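Side-chain contacts in glyoxalase-like domain protein (Staphylococcus aureus, PDB 3P8A), which is of unknown function but probably belongs to the glyoxalase-like VOC group, whose members are often enzymes acting on small molecules: residues Ile45-Gly50 / Ile70-Val75; Asn60-Ile65 / Met137-His142; Tyr259-Arg264 / Tyr268-Leu273. All blocks are in the same frame, centred on the assembly; numbering follows the deposited sequence.

Contact 1: Ile45-Gly50 / Ile70-Val75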
loop_
_atom_site.group_PDB
_atom_site.type_symbol
_atom_site.label_atom_id
_atom_site.label_comp_id
_atom_site.label_asym_id
_atom_site.label_seq_id
_atom_site.Cartn_x
_atom_site.Cartn_y
_atom_site.Cartn_z
ATOM N N ILE A 45 4.178 16.510 5.297
ATOM C CA ILE A 45 3.631 15.930 4.071
ATOM C C ILE A 45 2.273 16.575 3.896
ATOM O O ILE A 45 1.417 16.462 4.775
ATOM C CB ILE A 45 3.536 14.376 4.083
ATOM C CG1 ILE A 45 4.928 13.737 4.103
ATOM C CG2 ILE A 45 2.686 13.846 2.876
ATOM C CD1 ILE A 45 4.962 12.330 4.665
ATOM N N LYS A 46 2.082 17.245 2.753
ATOM C CA LYS A 46 0.814 17.884 2.440
ATOM C C LYS A 46 -0.208 16.823 2.024
ATOM O O LYS A 46 0.141 15.817 1.406
ATOM C CB LYS A 46 1.003 18.959 1.343
ATOM C CG LYS A 46 1.308 20.356 1.898
ATOM C CD LYS A 46 2.783 20.533 2.273
ATOM C CE LYS A 46 3.059 21.781 3.070
ATOM N NZ LYS A 46 4.420 21.752 3.665
ATOM N N LEU A 47 -1.461 17.061 2.382
ATOM C CA LEU A 47 -2.572 16.170 2.106
ATOM C C LEU A 47 -3.608 16.840 1.244
ATOM O O LEU A 47 -3.794 18.055 1.311
ATOM C CB LEU A 47 -3.227 15.685 3.418
ATOM C CG LEU A 47 -2.321 15.044 4.467
ATOM C CD1 LEU A 47 -3.106 14.700 5.715
ATOM C CD2 LEU A 47 -1.641 13.793 3.937
ATOM N N HIS A 48 -4.272 16.022 0.422
ATOM C CA HIS A 48 -5.346 16.422 -0.486
ATOM C C HIS A 48 -6.490 15.437 -0.266
ATOM O O HIS A 48 -6.253 14.225 -0.222
ATOM C CB HIS A 48 -4.862 16.401 -1.951
ATOM C CG HIS A 48 -3.758 17.387 -2.201
ATOM N ND1 HIS A 48 -4.016 18.750 -2.341
ATOM C CD2 HIS A 48 -2.425 17.190 -2.271
ATOM C CE1 HIS A 48 -2.835 19.320 -2.518
ATOM N NE2 HIS A 48 -1.848 18.423 -2.465
ATOM N N SER A 49 -7.712 15.960 -0.071
ATOM C CA SER A 49 -8.910 15.139 0.111
ATOM C C SER A 49 -9.099 14.281 -1.120
ATOM O O SER A 49 -8.887 14.759 -2.237
ATOM C CB SER A 49 -10.142 16.008 0.314
ATOM O OG SER A 49 -10.301 16.310 1.688
ATOM N N GLY A 50 -9.397 13.009 -0.895
ATOM C CA GLY A 50 -9.596 12.043 -1.967
ATOM C C GLY A 50 -11.050 11.935 -2.351
ATOM O O GLY A 50 -11.645 12.895 -2.843
ATOM N N ILE A 70 0.870 8.248 -0.331
ATOM C CA ILE A 70 0.398 7.702 0.929
ATOM C C ILE A 70 -1.113 7.844 0.884
ATOM O O ILE A 70 -1.622 8.955 0.685
ATOM C CB ILE A 70 0.986 8.457 2.156
ATOM C CG1 ILE A 70 2.541 8.429 2.136
ATOM C CG2 ILE A 70 0.437 7.828 3.452
ATOM C CD1 ILE A 70 3.226 9.552 2.972
ATOM N N GLU A 71 -1.827 6.728 1.080
ATOM C CA GLU A 71 -3.266 6.744 1.158
ATOM C C GLU A 71 -3.660 6.652 2.615
ATOM O O GLU A 71 -3.407 5.643 3.266
ATOM C CB GLU A 71 -3.913 5.627 0.324
ATOM C CG GLU A 71 -5.430 5.768 0.266
ATOM C CD GLU A 71 -6.203 4.578 -0.262
ATOM O OE1 GLU A 71 -5.628 3.469 -0.310
ATOM O OE2 GLU A 71 -7.409 4.738 -0.557
ATOM N N LEU A 72 -4.248 7.727 3.144
ATOM C CA LEU A 72 -4.759 7.721 4.513
ATOM C C LEU A 72 -6.200 7.312 4.348
ATOM O O LEU A 72 -6.883 7.874 3.512
ATOM C CB LEU A 72 -4.657 9.093 5.173
ATOM C CG LEU A 72 -3.303 9.766 5.221
ATOM C CD1 LEU A 72 -3.366 10.890 6.159
ATOM C CD2 LEU A 72 -2.162 8.791 5.632
ATOM N N LEU A 73 -6.638 6.306 5.063
ATOM C CA LEU A 73 -7.952 5.718 4.872
ATOM C C LEU A 73 -8.751 5.676 6.143
ATOM O O LEU A 73 -8.205 5.384 7.199
ATOM C CB LEU A 73 -7.761 4.284 4.256
ATOM C CG LEU A 73 -9.020 3.485 3.797
ATOM C CD1 LEU A 73 -9.663 4.111 2.528
ATOM C CD2 LEU A 73 -8.675 2.028 3.538
ATOM N N ASP A 74 -10.074 5.967 6.049
ATOM C CA ASP A 74 -10.984 5.869 7.188
ATOM C C ASP A 74 -12.349 5.319 6.730
ATOM O O ASP A 74 -12.613 5.250 5.542
ATOM C CB ASP A 74 -11.135 7.226 7.884
ATOM C CG ASP A 74 -11.760 7.247 9.291
ATOM O OD1 ASP A 74 -11.947 6.146 9.896
ATOM O OD2 ASP A 74 -11.960 8.352 9.824
ATOM N N VAL A 75 -13.196 4.936 7.676
ATOM C CA VAL A 75 -14.515 4.396 7.402
ATOM C C VAL A 75 -15.602 5.379 7.821
ATOM O O VAL A 75 -15.619 5.843 8.966
ATOM C CB VAL A 75 -14.701 2.954 7.963
ATOM C CG1 VAL A 75 -14.081 2.786 9.347
ATOM C CG2 VAL A 75 -16.161 2.500 7.942
#

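Contact 2: Asn60-Ile65 / Met137-His142. With GOL (glycerol), chain C.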
loop_
_atom_site.group_PDB
_atom_site.type_symbol
_atom_site.label_atom_id
_atom_site.label_comp_id
_atom_site.label_asym_id
_atom_site.label_seq_id
_atom_site.Cartn_x
_atom_site.Cartn_y
_atom_site.Cartn_z
ATOM N N ASN A 60 -10.788 8.595 1.773
ATOM C CA ASN A 60 -9.351 8.787 1.926
ATOM C C ASN A 60 -8.857 10.234 1.807
ATOM O O ASN A 60 -9.625 11.135 1.466
ATOM C CB ASN A 60 -8.591 7.829 0.948
ATOM C CG ASN A 60 -8.911 7.995 -0.532
ATOM O OD1 ASN A 60 -9.603 8.926 -0.956
ATOM N ND2 ASN A 60 -8.417 7.107 -1.364
ATOM N N LYS A 61 -7.580 10.441 2.119
ATOM C CA LYS A 61 -6.835 11.693 2.002
ATOM C C LYS A 61 -5.531 11.224 1.473
ATOM O O LYS A 61 -5.071 10.144 1.854
ATOM C CB LYS A 61 -6.628 12.402 3.343
ATOM C CG LYS A 61 -7.789 13.249 3.809
ATOM C CD LYS A 61 -7.315 14.118 4.958
ATOM C CE LYS A 61 -8.429 14.902 5.597
ATOM N NZ LYS A 61 -7.959 15.540 6.854
ATOM N N LEU A 62 -4.954 11.981 0.542
ATOM C CA LEU A 62 -3.757 11.541 -0.161
ATOM C C LEU A 62 -2.570 12.432 0.009
ATOM O O LEU A 62 -2.682 13.646 -0.075
ATOM C CB LEU A 62 -4.095 11.351 -1.656
ATOM C CG LEU A 62 -5.445 10.641 -1.931
ATOM C CD1 LEU A 62 -5.998 10.986 -3.286
ATOM C CD2 LEU A 62 -5.327 9.130 -1.741
ATOM N N GLY A 63 -1.444 11.804 0.324
ATOM C CA GLY A 63 -0.141 12.431 0.446
ATOM C C GLY A 63 0.677 12.046 -0.772
ATOM O O GLY A 63 1.312 10.986 -0.791
ATOM N N TYR A 64 0.619 12.881 -1.835
ATOM C CA TYR A 64 1.366 12.609 -3.062
ATOM C C TYR A 64 2.845 12.883 -2.864
ATOM O O TYR A 64 3.230 13.978 -2.458
ATOM C CB TYR A 64 0.809 13.418 -4.251
ATOM C CG TYR A 64 -0.577 13.006 -4.681
ATOM C CD1 TYR A 64 -0.780 11.869 -5.452
ATOM C CD2 TYR A 64 -1.687 13.779 -4.354
ATOM C CE1 TYR A 64 -2.057 11.501 -5.879
ATOM C CE2 TYR A 64 -2.967 13.424 -4.776
ATOM C CZ TYR A 64 -3.147 12.284 -5.540
ATOM O OH TYR A 64 -4.406 11.925 -5.968
ATOM N N ILE A 65 3.669 11.874 -3.137
ATOM C CA ILE A 65 5.116 11.983 -2.997
ATOM C C ILE A 65 5.712 12.220 -4.387
ATOM O O ILE A 65 5.804 13.373 -4.809
ATOM C CB ILE A 65 5.717 10.772 -2.205
ATOM C CG1 ILE A 65 4.992 10.537 -0.871
ATOM C CG2 ILE A 65 7.221 10.923 -1.990
ATOM C CD1 ILE A 65 4.995 11.798 0.165
HETATM N N MSE A 137 -13.202 -0.391 -9.680
HETATM C CA MSE A 137 -13.271 0.582 -8.593
HETATM C C MSE A 137 -13.379 1.999 -9.130
HETATM O O MSE A 137 -12.860 2.306 -10.206
HETATM C CB MSE A 137 -11.977 0.515 -7.763
HETATM C CG MSE A 137 -11.754 -0.781 -7.000
HETATM SE SE MSE A 137 -12.824 -0.965 -5.365
HETATM C CE MSE A 137 -12.223 0.604 -4.382
ATOM N N GLU A 138 -13.977 2.885 -8.332
ATOM C CA GLU A 138 -14.095 4.294 -8.671
ATOM C C GLU A 138 -14.297 5.143 -7.427
ATOM O O GLU A 138 -14.692 4.646 -6.376
ATOM C CB GLU A 138 -15.243 4.569 -9.678
ATOM C CG GLU A 138 -16.644 4.309 -9.138
ATOM C CD GLU A 138 -17.787 4.876 -9.963
ATOM O OE1 GLU A 138 -18.818 5.254 -9.357
ATOM O OE2 GLU A 138 -17.667 4.930 -11.210
ATOM N N ARG A 139 -14.032 6.425 -7.576
ATOM C CA ARG A 139 -14.289 7.473 -6.602
ATOM C C ARG A 139 -14.428 8.776 -7.375
ATOM O O ARG A 139 -13.734 8.982 -8.379
ATOM C CB ARG A 139 -13.268 7.542 -5.417
ATOM C CG ARG A 139 -11.826 7.837 -5.784
ATOM C CD ARG A 139 -10.919 8.103 -4.582
ATOM N NE ARG A 139 -9.505 7.919 -4.927
ATOM C CZ ARG A 139 -8.721 8.827 -5.510
ATOM N NH1 ARG A 139 -9.200 10.025 -5.829
ATOM N NH2 ARG A 139 -7.458 8.541 -5.786
ATOM N N ASP A 140 -15.365 9.632 -6.946
ATOM C CA ASP A 140 -15.593 10.924 -7.597
ATOM C C ASP A 140 -14.506 11.909 -7.205
ATOM O O ASP A 140 -14.015 11.878 -6.068
ATOM C CB ASP A 140 -16.955 11.497 -7.174
ATOM C CG ASP A 140 -18.154 10.606 -7.437
ATOM O OD1 ASP A 140 -18.173 9.927 -8.492
ATOM O OD2 ASP A 140 -19.086 10.602 -6.595
ATOM N N THR A 141 -14.111 12.770 -8.161
ATOM C CA THR A 141 -13.166 13.855 -7.896
ATOM C C THR A 141 -14.019 15.034 -7.376
ATOM O O THR A 141 -15.245 15.010 -7.535
ATOM C CB THR A 141 -12.285 14.160 -9.125
ATOM O OG1 THR A 141 -11.204 15.010 -8.726
ATOM C CG2 THR A 141 -13.061 14.789 -10.289
ATOM N N HIS A 142 -13.404 16.043 -6.748
ATOM C CA HIS A 142 -14.168 17.178 -6.201
ATOM C C HIS A 142 -14.803 18.098 -7.275
ATOM O O HIS A 142 -15.542 19.021 -6.934
ATOM C CB HIS A 142 -13.322 17.956 -5.177
ATOM C CG HIS A 142 -13.223 17.288 -3.838
ATOM N ND1 HIS A 142 -12.473 16.136 -3.654
ATOM C CD2 HIS A 142 -13.761 17.651 -2.650
ATOM C CE1 HIS A 142 -12.590 15.838 -2.369
ATOM N NE2 HIS A 142 -13.354 16.722 -1.726
HETATM C C1 GOL C . -6.545 5.943 -3.576
HETATM O O1 GOL C . -6.276 6.679 -4.691
HETATM C C2 GOL C . -7.542 4.965 -4.062
HETATM O O2 GOL C . -8.782 5.474 -3.616
HETATM C C3 GOL C . -7.157 3.594 -3.511
HETATM O O3 GOL C . -8.115 3.049 -2.565
#

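Contact 3: Tyr259-Arg264 / Tyr268-Leu273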
loop_
_atom_site.group_PDB
_atom_site.type_symbol
_atom_site.label_atom_id
_atom_site.label_comp_id
_atom_site.label_asym_id
_atom_site.label_seq_id
_atom_site.Cartn_x
_atom_site.Cartn_y
_atom_site.Cartn_z
ATOM N N TYR A 259 14.963 11.892 11.226
ATOM C CA TYR A 259 13.933 11.944 12.259
ATOM C C TYR A 259 12.830 10.970 11.923
ATOM O O TYR A 259 12.626 10.629 10.757
ATOM C CB TYR A 259 13.376 13.366 12.512
ATOM C CG TYR A 259 12.691 13.988 11.319
ATOM C CD1 TYR A 259 11.326 13.828 11.114
ATOM C CD2 TYR A 259 13.408 14.740 10.391
ATOM C CE1 TYR A 259 10.688 14.416 10.029
ATOM C CE2 TYR A 259 12.782 15.310 9.287
ATOM C CZ TYR A 259 11.415 15.163 9.122
ATOM O OH TYR A 259 10.786 15.694 8.026
ATOM N N SER A 260 12.102 10.574 12.930
ATOM C CA SER A 260 10.993 9.661 12.769
ATOM C C SER A 260 9.772 10.220 13.431
ATOM O O SER A 260 9.853 10.805 14.513
ATOM C CB SER A 260 11.330 8.300 13.361
ATOM O OG SER A 260 12.557 7.815 12.856
ATOM N N ILE A 261 8.625 9.993 12.806
ATOM C CA ILE A 261 7.363 10.445 13.356
ATOM C C ILE A 261 6.494 9.222 13.586
ATOM O O ILE A 261 6.235 8.471 12.635
ATOM C CB ILE A 261 6.636 11.503 12.467
ATOM C CG1 ILE A 261 7.568 12.691 12.095
ATOM C CG2 ILE A 261 5.326 11.985 13.138
ATOM C CD1 ILE A 261 7.010 13.640 11.037
ATOM N N PHE A 262 6.060 9.017 14.840
ATOM C CA PHE A 262 5.134 7.934 15.140
ATOM C C PHE A 262 3.778 8.561 15.195
ATOM O O PHE A 262 3.534 9.462 16.012
ATOM C CB PHE A 262 5.400 7.146 16.441
ATOM C CG PHE A 262 4.225 6.233 16.759
ATOM C CD1 PHE A 262 4.130 4.967 16.191
ATOM C CD2 PHE A 262 3.158 6.686 17.535
ATOM C CE1 PHE A 262 3.036 4.148 16.458
ATOM C CE2 PHE A 262 2.041 5.875 17.769
ATOM C CZ PHE A 262 2.003 4.604 17.264
ATOM N N ILE A 263 2.890 8.113 14.307
ATOM C CA ILE A 263 1.557 8.673 14.261
ATOM C C ILE A 263 0.504 7.660 13.867
ATOM O O ILE A 263 0.650 6.965 12.861
ATOM C CB ILE A 263 1.539 9.986 13.420
ATOM C CG1 ILE A 263 0.197 10.717 13.522
ATOM C CG2 ILE A 263 2.024 9.784 11.972
ATOM C CD1 ILE A 263 0.338 12.274 13.422
ATOM N N ARG A 264 -0.532 7.528 14.719
ATOM C CA ARG A 264 -1.683 6.641 14.525
ATOM C C ARG A 264 -1.294 5.241 14.105
ATOM O O ARG A 264 -1.845 4.730 13.128
ATOM C CB ARG A 264 -2.685 7.259 13.511
ATOM C CG ARG A 264 -3.162 8.677 13.867
ATOM C CD ARG A 264 -4.211 8.681 14.952
ATOM N NE ARG A 264 -5.078 9.852 14.839
ATOM C CZ ARG A 264 -6.398 9.836 14.985
ATOM N NH1 ARG A 264 -7.032 8.695 15.237
ATOM N NH2 ARG A 264 -7.099 10.955 14.856
ATOM N N TYR A 268 6.812 7.035 10.212
ATOM C CA TYR A 268 7.321 7.702 9.014
ATOM C C TYR A 268 8.739 8.131 9.370
ATOM O O TYR A 268 8.902 8.940 10.274
ATOM C CB TYR A 268 6.445 8.904 8.635
ATOM C CG TYR A 268 5.044 8.528 8.185
ATOM C CD1 TYR A 268 4.724 8.445 6.830
ATOM C CD2 TYR A 268 4.042 8.252 9.113
ATOM C CE1 TYR A 268 3.440 8.089 6.410
ATOM C CE2 TYR A 268 2.755 7.892 8.703
ATOM C CZ TYR A 268 2.455 7.828 7.349
ATOM O OH TYR A 268 1.184 7.481 6.943
ATOM N N ARG A 269 9.762 7.516 8.740
ATOM C CA ARG A 269 11.173 7.857 8.980
ATOM C C ARG A 269 11.666 8.748 7.855
ATOM O O ARG A 269 11.440 8.431 6.684
ATOM C CB ARG A 269 12.048 6.592 9.085
ATOM C CG ARG A 269 11.787 5.748 10.326
ATOM C CD ARG A 269 12.477 4.384 10.311
ATOM N NE ARG A 269 13.943 4.486 10.304
ATOM C CZ ARG A 269 14.782 3.450 10.285
ATOM N NH1 ARG A 269 14.317 2.206 10.287
ATOM N NH2 ARG A 269 16.095 3.652 10.256
ATOM N N PHE A 270 12.324 9.868 8.193
ATOM C CA PHE A 270 12.838 10.810 7.204
ATOM C C PHE A 270 14.332 10.879 7.291
ATOM O O PHE A 270 14.893 10.986 8.388
ATOM C CB PHE A 270 12.214 12.200 7.363
ATOM C CG PHE A 270 10.713 12.241 7.168
ATOM C CD1 PHE A 270 10.163 12.605 5.943
ATOM C CD2 PHE A 270 9.847 11.883 8.201
ATOM C CE1 PHE A 270 8.769 12.636 5.767
ATOM C CE2 PHE A 270 8.460 11.916 8.022
ATOM C CZ PHE A 270 7.933 12.321 6.817
ATOM N N GLU A 271 14.995 10.778 6.136
ATOM C CA GLU A 271 16.450 10.800 6.090
ATOM C C GLU A 271 16.974 11.808 5.075
ATOM O O GLU A 271 16.372 11.956 4.004
ATOM C CB GLU A 271 17.005 9.378 5.832
ATOM C CG GLU A 271 16.682 8.422 6.975
ATOM C CD GLU A 271 17.201 6.996 6.939
ATOM O OE1 GLU A 271 17.913 6.630 5.975
ATOM O OE2 GLU A 271 16.889 6.242 7.890
ATOM N N PRO A 272 18.101 12.494 5.381
ATOM C CA PRO A 272 18.677 13.448 4.408
ATOM C C PRO A 272 19.209 12.785 3.132
ATOM O O PRO A 272 19.494 11.576 3.133
ATOM C CB PRO A 272 19.836 14.099 5.190
ATOM C CG PRO A 272 19.631 13.724 6.616
ATOM C CD PRO A 272 18.938 12.408 6.597
ATOM N N LEU A 273 19.433 13.616 2.074
ATOM C CA LEU A 273 19.929 13.295 0.715
ATOM C C LEU A 273 18.879 12.678 -0.211
ATOM O O LEU A 273 18.485 13.300 -1.201
ATOM C CB LEU A 273 21.253 12.496 0.691
ATOM C CG LEU A 273 22.538 13.282 0.972
ATOM C CD1 LEU A 273 23.504 12.462 1.796
ATOM C CD2 LEU A 273 23.216 13.721 -0.322
#

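Contact 1: Ile45-Gly50 / Ile70-Val75
Ile-45 and Ile-70 meet through their delta carbons, the outermost atoms of each side chain, at 3.7 Å between Ile-45 CD1 and Ile-70 CD1. The two side chains cross at about a right angle, so a single methyl-methyl touch carries the pair. In both residues CG1 stands anti to the carbonyl carbon (chi1 -67° and -57°), and chi2 near 157° straightens the branch, which extends CD1 toward the other isoleucine. The second apolar pair repeats the design with branched tips: Leu-72 CD1 lies 3.8 Å from Leu-47 CD1 and 4.0 Å from Leu-47 CD2, one methyl facing the fork of the other leucine. These side chains also cross nearly perpendicularly.

Backbone interactions are indirect, for Leu-47 CA and Ile-70 CA are still 9.1 Å apart. The strand 58-64 runs between, pairing through its backbone with His-48 on one flank and Ile-70 on the other. The apolar tips therefore reach across one face of this middle strand.

Polar interactions lie elsewhere, with Glu-71 turning to the other face of its strand.

On the apolar face, Tyr-268 touches Ile-70 and Leu-72. The arrangement belongs to the antiparallel part (48-53, 58-64, 69-75) of a mixed eight-stranded sheet: the lead-in to strand 48-53 sends two side chains across strand 58-64 to its second neighbour, strand 69-75, on the side of this VOC-like sheet that packs against the chain's other sheet.

Contact 2: Asn60-Ile65 / Met137-His142
The guanidinium of Arg-139 has Leu-62 CD1 over one face, 3.8 Å from Arg-139 NH2, and glycerol at its edge, with C2 of the ligand in its plane. Asn-60 comes in obliquely, its amide turned 72° from the guanidinium plane, and the two side chains cross at about a right angle. Arg-139 gets there by an extended run from CG to NE, which carries its flat end from strand 130-139 across to strand 58-64.

Glycerol joins what the protein leaves apart. Its O2 takes a bond from Arg-139 NE at 2.9 Å (155° at the hydrogen) and a weak, bent one from Asn-60 ND2 at 2.8 Å. Arg-139 NH2 points to O1, at a separation too short to be trusted in detail. The firmer partner of Asn-60 ND2 is Glu-71, while Asn-60 OD1 accepts the N-H of Gly-51, so both ends of the amide are held and its rotation is fixed. His-53, Glu-71 and Tyr-69 also hydrogen-bond the glycerol.

Donors and a carboxylate, with leucine methyls alongside, are consistent with a pocket for a small oxygen-rich ligand; glycerol, probably from the crystallisation liquor, may occupy the place of a natural one.

Contact 3: Tyr259-Arg264 / Tyr268-Leu273
Phe-270 lies against Tyr-259 from its first side-chain atom onward. Phe-270 CB sits over the tyrosine face, 3.7 Å from the ring centroid and 18° off the normal, a CH-pi contact. Next, Phe-270 CG meets the far end of the same ring, at 3.6 Å from Tyr-259 OH. The ring then divides: CD1 stays near the hydroxyl, whereas Phe-270 CD2 comes tightly down to 3.2 Å from Tyr-259 CE1. Farther out, Phe-270 CE2 still lies near Tyr-259 CE1 and also touches Ile-261 CD1 at 3.8 Å. At the tip, Phe-270 CZ meets Ile-45, beyond the hairpin. The two rings are nearly parallel, 18° between planes, but slid apart with centroids 4.8 Å from each other, so they barely overlap. Tyr-259 leans over its neighbour because its CG sits between the backbone N and the carbonyl carbon (chi1 62°).

Toward the turn, Ile-263 CG2 meets Tyr-268 obliquely, 3.8 Å from CD2. The hydroxyl of Tyr-268 hydrogen-bonds His-30, and Phe-40 and Phe-107 meet its ring edge-to-face. On the sheet face opposite Phe-270, Ser-260 OG rests 3.4 Å from Arg-269 CG.

Backbone bonds set this register. Tyr-259 with Phe-270 and Ile-261 with Tyr-268 are hydrogen-bonded pairs, two bonds in each, separated by the non-hydrogen-bonded pair Ser-260 and Arg-269. Phe-270 N to Tyr-259 O, at 2.7 Å, is almost straight. All this is the construction of an antiparallel beta hairpin, here with 259-263 as the outermost strand of the seven-stranded sheet and 266-272 joining it to strand 244-252.

Contacts 1 and 2 share one sheet, with centres 7 Å apart, and use the two faces of neighbouring strands. They are joined in part by a polar link: Glu-71 OE2 lies 2.7 Å from Asn-60 ND2, and both reach the glycerol pocket. Contact 1 instead looks toward contact 3, about 17 Å away between centres, where Ile-45 CD1 touches Phe-270 CZ at 3.7 Å. Contact 1 thus couples the larger sheet to the hairpin of the other one. Contacts 2 and 3 do not touch, their nearest atoms being about 7 Å apart. The principle illustrated is a sheet with one face that holds the glycerol and may serve a natural ligand, and another that here packs against the second sheet.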